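Local coordinates for uncharacterized protein PF1083 (Pyrococcus furiosus, PDB 3NRN), which is of unknown function but binds adenosine monophosphate and is probably a flavin-dependent oxidoreductase of the amine oxidase family, at residues P277-T289 against I294-S306. Residues are numbered along the deposited sequence; the frame is centred on the assembly and turned at random.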
loop_
_atom_site.group_PDB
_atom_site.type_symbol
_atom_site.label_atom_id
_atom_site.label_comp_id
_atom_site.label_asym_id
_atom_site.label_seq_id
_atom_site.Cartn_x
_atom_site.Cartn_y
_atom_site.Cartn_z
ATOM N N PRO A 277 15.206 -22.979 0.337
ATOM C CA PRO A 277 16.517 -23.307 0.904
ATOM C C PRO A 277 17.677 -22.717 0.108
ATOM O O PRO A 277 17.644 -22.686 -1.122
ATOM C CB PRO A 277 16.530 -24.835 0.876
ATOM C CG PRO A 277 15.080 -25.194 0.993
ATOM C CD PRO A 277 14.435 -24.203 0.061
ATOM N N GLY A 278 18.697 -22.237 0.814
ATOM C CA GLY A 278 19.858 -21.699 0.130
ATOM C C GLY A 278 20.055 -20.196 0.108
ATOM O O GLY A 278 19.595 -19.473 0.989
ATOM N N GLU A 279 20.756 -19.741 -0.926
ATOM C CA GLU A 279 21.073 -18.331 -1.119
ATOM C C GLU A 279 19.975 -17.586 -1.870
ATOM O O GLU A 279 19.150 -18.197 -2.549
ATOM C CB GLU A 279 22.389 -18.209 -1.895
ATOM C CG GLU A 279 23.593 -18.797 -1.180
ATOM C CD GLU A 279 23.943 -18.040 0.086
ATOM O OE1 GLU A 279 24.299 -16.845 -0.013
ATOM O OE2 GLU A 279 23.862 -18.639 1.181
ATOM N N PRO A 280 19.959 -16.245 -1.765
ATOM C CA PRO A 280 18.943 -15.445 -2.453
ATOM C C PRO A 280 18.880 -15.821 -3.926
ATOM O O PRO A 280 19.911 -15.941 -4.587
ATOM C CB PRO A 280 19.421 -14.012 -2.228
ATOM C CG PRO A 280 20.907 -14.164 -2.070
ATOM C CD PRO A 280 20.998 -15.377 -1.187
ATOM N N ARG A 281 17.665 -16.004 -4.433
ATOM C CA ARG A 281 17.463 -16.401 -5.819
ATOM C C ARG A 281 17.208 -15.246 -6.780
ATOM O O ARG A 281 17.399 -15.389 -7.986
ATOM C CB ARG A 281 16.298 -17.396 -5.910
ATOM C CG ARG A 281 16.454 -18.646 -5.050
ATOM C CD ARG A 281 17.719 -19.418 -5.404
ATOM N NE ARG A 281 17.913 -20.591 -4.552
ATOM C CZ ARG A 281 17.252 -21.739 -4.684
ATOM N NH1 ARG A 281 16.345 -21.883 -5.642
ATOM N NH2 ARG A 281 17.498 -22.742 -3.850
ATOM N N ILE A 282 16.772 -14.102 -6.266
ATOM C CA ILE A 282 16.505 -12.978 -7.152
ATOM C C ILE A 282 17.133 -11.667 -6.688
ATOM O O ILE A 282 17.322 -10.747 -7.482
ATOM C CB ILE A 282 14.977 -12.787 -7.352
ATOM C CG1 ILE A 282 14.306 -12.447 -6.024
ATOM C CG2 ILE A 282 14.358 -14.071 -7.910
ATOM C CD1 ILE A 282 12.817 -12.177 -6.149
ATOM N N GLY A 283 17.466 -11.587 -5.405
ATOM C CA GLY A 283 18.070 -10.373 -4.882
ATOM C C GLY A 283 17.059 -9.257 -4.677
ATOM O O GLY A 283 15.851 -9.490 -4.737
ATOM N N ASN A 284 17.552 -8.043 -4.442
ATOM C CA ASN A 284 16.685 -6.887 -4.223
ATOM C C ASN A 284 16.037 -6.408 -5.517
ATOM O O ASN A 284 16.554 -5.512 -6.188
ATOM C CB ASN A 284 17.479 -5.733 -3.600
ATOM C CG ASN A 284 16.601 -4.542 -3.256
ATOM O OD1 ASN A 284 15.385 -4.577 -3.447
ATOM N ND2 ASN A 284 17.217 -3.481 -2.742
ATOM N N THR A 285 14.899 -7.007 -5.854
ATOM C CA THR A 285 14.154 -6.650 -7.058
ATOM C C THR A 285 12.784 -7.318 -6.968
ATOM O O THR A 285 12.516 -8.074 -6.032
ATOM C CB THR A 285 14.867 -7.171 -8.337
ATOM O OG1 THR A 285 16.259 -6.853 -8.275
ATOM C CG2 THR A 285 14.288 -6.518 -9.583
ATOM N N ILE A 286 11.912 -7.025 -7.923
ATOM C CA ILE A 286 10.600 -7.655 -7.959
ATOM C C ILE A 286 10.502 -8.355 -9.306
ATOM O O ILE A 286 11.097 -7.908 -10.285
ATOM C CB ILE A 286 9.451 -6.635 -7.851
ATOM C CG1 ILE A 286 9.612 -5.552 -8.917
ATOM C CG2 ILE A 286 9.415 -6.042 -6.458
ATOM C CD1 ILE A 286 8.503 -4.522 -8.910
ATOM N N VAL A 287 9.763 -9.454 -9.355
ATOM C CA VAL A 287 9.607 -10.186 -10.603
ATOM C C VAL A 287 8.144 -10.290 -11.001
ATOM O O VAL A 287 7.342 -10.886 -10.286
ATOM C CB VAL A 287 10.181 -11.620 -10.497
ATOM C CG1 VAL A 287 10.003 -12.350 -11.831
ATOM C CG2 VAL A 287 11.649 -11.566 -10.107
ATOM N N PHE A 288 7.803 -9.698 -12.138
ATOM C CA PHE A 288 6.439 -9.760 -12.641
ATOM C C PHE A 288 6.252 -11.133 -13.278
ATOM O O PHE A 288 7.176 -11.663 -13.890
ATOM C CB PHE A 288 6.207 -8.649 -13.662
ATOM C CG PHE A 288 6.102 -7.290 -13.047
ATOM C CD1 PHE A 288 4.931 -6.897 -12.408
ATOM C CD2 PHE A 288 7.188 -6.416 -13.059
ATOM C CE1 PHE A 288 4.841 -5.651 -11.783
ATOM C CE2 PHE A 288 7.109 -5.169 -12.438
ATOM C CZ PHE A 288 5.932 -4.787 -11.798
ATOM N N THR A 289 5.062 -11.706 -13.134
ATOM C CA THR A 289 4.798 -13.033 -13.675
ATOM C C THR A 289 3.629 -13.065 -14.655
ATOM O O THR A 289 2.603 -13.692 -14.398
ATOM C CB THR A 289 4.525 -14.030 -12.533
ATOM O OG1 THR A 289 3.404 -13.573 -11.765
ATOM C CG2 THR A 289 5.743 -14.135 -11.610
ATOM N N ILE A 294 -0.650 -15.753 -10.141
ATOM C CA ILE A 294 0.214 -14.931 -9.293
ATOM C C ILE A 294 0.562 -13.737 -10.187
ATOM O O ILE A 294 0.681 -13.889 -11.402
ATOM C CB ILE A 294 1.546 -15.655 -8.922
ATOM C CG1 ILE A 294 1.286 -16.843 -7.991
ATOM C CG2 ILE A 294 2.518 -14.668 -8.274
ATOM C CD1 ILE A 294 0.582 -16.499 -6.723
ATOM N N ASN A 295 0.725 -12.558 -9.597
ATOM C CA ASN A 295 1.032 -11.356 -10.371
ATOM C C ASN A 295 2.503 -10.987 -10.340
ATOM O O ASN A 295 3.011 -10.324 -11.255
ATOM C CB ASN A 295 0.202 -10.182 -9.846
ATOM C CG ASN A 295 -1.281 -10.447 -9.924
ATOM O OD1 ASN A 295 -2.010 -10.251 -8.955
ATOM N ND2 ASN A 295 -1.738 -10.900 -11.085
ATOM N N GLY A 296 3.181 -11.408 -9.278
ATOM C CA GLY A 296 4.594 -11.121 -9.137
ATOM C C GLY A 296 5.091 -11.539 -7.772
ATOM O O GLY A 296 4.302 -11.932 -6.910
ATOM N N PHE A 297 6.400 -11.468 -7.566
ATOM C CA PHE A 297 6.962 -11.836 -6.277
ATOM C C PHE A 297 8.262 -11.096 -6.012
ATOM O O PHE A 297 8.879 -10.562 -6.933
ATOM C CB PHE A 297 7.177 -13.357 -6.200
ATOM C CG PHE A 297 8.156 -13.900 -7.214
ATOM C CD1 PHE A 297 9.529 -13.849 -6.980
ATOM C CD2 PHE A 297 7.700 -14.475 -8.399
ATOM C CE1 PHE A 297 10.433 -14.365 -7.906
ATOM C CE2 PHE A 297 8.596 -14.994 -9.335
ATOM C CZ PHE A 297 9.969 -14.938 -9.086
ATOM N N ASN A 298 8.654 -11.049 -4.743
ATOM C CA ASN A 298 9.886 -10.388 -4.342
ATOM C C ASN A 298 10.638 -11.290 -3.366
ATOM O O ASN A 298 10.179 -12.392 -3.050
ATOM C CB ASN A 298 9.579 -9.020 -3.703
ATOM C CG ASN A 298 9.130 -9.123 -2.245
ATOM O OD1 ASN A 298 8.558 -10.123 -1.824
ATOM N ND2 ASN A 298 9.380 -8.066 -1.476
ATOM N N GLU A 299 11.787 -10.817 -2.898
ATOM C CA GLU A 299 12.623 -11.568 -1.963
ATOM C C GLU A 299 13.140 -10.587 -0.908
ATOM O O GLU A 299 14.294 -10.160 -0.947
ATOM C CB GLU A 299 13.781 -12.205 -2.737
ATOM C CG GLU A 299 14.754 -13.020 -1.910
ATOM C CD GLU A 299 15.720 -13.802 -2.786
ATOM O OE1 GLU A 299 15.486 -15.009 -3.012
ATOM O OE2 GLU A 299 16.702 -13.204 -3.264
ATOM N N PRO A 300 12.285 -10.235 0.065
ATOM C CA PRO A 300 12.611 -9.297 1.146
ATOM C C PRO A 300 13.909 -9.539 1.915
ATOM O O PRO A 300 14.558 -8.585 2.345
ATOM C CB PRO A 300 11.366 -9.348 2.038
ATOM C CG PRO A 300 10.848 -10.729 1.823
ATOM C CD PRO A 300 11.011 -10.925 0.336
ATOM N N SER A 301 14.293 -10.802 2.078
ATOM C CA SER A 301 15.520 -11.133 2.801
ATOM C C SER A 301 16.768 -10.810 1.979
ATOM O O SER A 301 17.891 -10.942 2.463
ATOM C CB SER A 301 15.529 -12.617 3.173
ATOM O OG SER A 301 15.535 -13.422 2.009
ATOM N N ALA A 302 16.567 -10.389 0.736
ATOM C CA ALA A 302 17.682 -10.040 -0.135
ATOM C C ALA A 302 18.385 -8.795 0.393
ATOM O O ALA A 302 19.478 -8.459 -0.061
ATOM C CB ALA A 302 17.187 -9.801 -1.554
ATOM N N LEU A 303 17.745 -8.106 1.338
ATOM C CA LEU A 303 18.323 -6.907 1.949
ATOM C C LEU A 303 18.617 -7.205 3.412
ATOM O O LEU A 303 19.745 -7.053 3.877
ATOM C CB LEU A 303 17.365 -5.707 1.855
ATOM C CG LEU A 303 17.767 -4.468 2.681
ATOM C CD1 LEU A 303 19.118 -3.950 2.212
ATOM C CD2 LEU A 303 16.718 -3.373 2.553
ATOM N N ASP A 304 17.589 -7.625 4.137
ATOM C CA ASP A 304 17.742 -7.953 5.543
ATOM C C ASP A 304 17.630 -9.466 5.697
ATOM O O ASP A 304 16.536 -10.022 5.630
ATOM C CB ASP A 304 16.654 -7.264 6.364
ATOM C CG ASP A 304 16.825 -7.481 7.851
ATOM O OD1 ASP A 304 17.602 -8.383 8.240
ATOM O OD2 ASP A 304 16.173 -6.753 8.631
ATOM N N LYS A 305 18.766 -10.126 5.905
ATOM C CA LYS A 305 18.799 -11.578 6.047
ATOM C C LYS A 305 18.115 -12.086 7.311
ATOM O O LYS A 305 17.671 -13.234 7.360
ATOM C CB LYS A 305 20.242 -12.086 6.023
ATOM C CG LYS A 305 20.349 -13.594 5.818
ATOM C CD LYS A 305 21.733 -14.132 6.168
ATOM C CE LYS A 305 21.992 -14.056 7.668
ATOM N NZ LYS A 305 23.291 -14.678 8.049
ATOM N N SER A 306 18.034 -11.240 8.334
ATOM C CA SER A 306 17.404 -11.635 9.592
ATOM C C SER A 306 15.910 -11.868 9.401
ATOM O O SER A 306 15.245 -12.440 10.266
ATOM C CB SER A 306 17.611 -10.557 10.655
ATOM O OG SER A 306 16.884 -9.385 10.333
HETATM O O HOH W 1 13.235 -8.604 -3.574
#
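Val-287 and Phe-297 form the hydrogen-bonded pair of a short antiparallel beta hairpin, strands 286-288 and 296-298, in a mixed sheet. Val-287 N gives Phe-297 O a nearly straight bond of 2.8 Å, and Phe-297 N returns one to Val-287 O. Gly-296 suits its place opposite Phe-288 because a CB there would clash with Val-287 O. Beyond the strands, a water accepts from Glu-299 N and donates to Thr-285 O and Gly-283 O, bridging the widening chains. The Phe-297 ring, with CG between backbone N and carbonyl carbon (chi1 62°), lies alongside branched Val-287, whose CB makes a CH-pi contact over one face, 3.8 Å from the centroid. Ile-282 CD1 meets the ring's edge, 3.7 Å from CE1. Glu-299 extends its carboxylate to the turn at 281-283, where OE2 accepts from Ile-282 N (3.1 Å) and Gly-283 N (2.8 Å), both from the same face of its plane. With an alanine here, these N-H groups are likely to lose their shared acceptor, leaving the turn freer to shift. At the hairpin's other end, Thr-289 suits its place by using both branches: CG2 packs against Phe-297 CE2, while OG1 donates to Ile-294 O at 2.8 Å, from above the carbonyl plane.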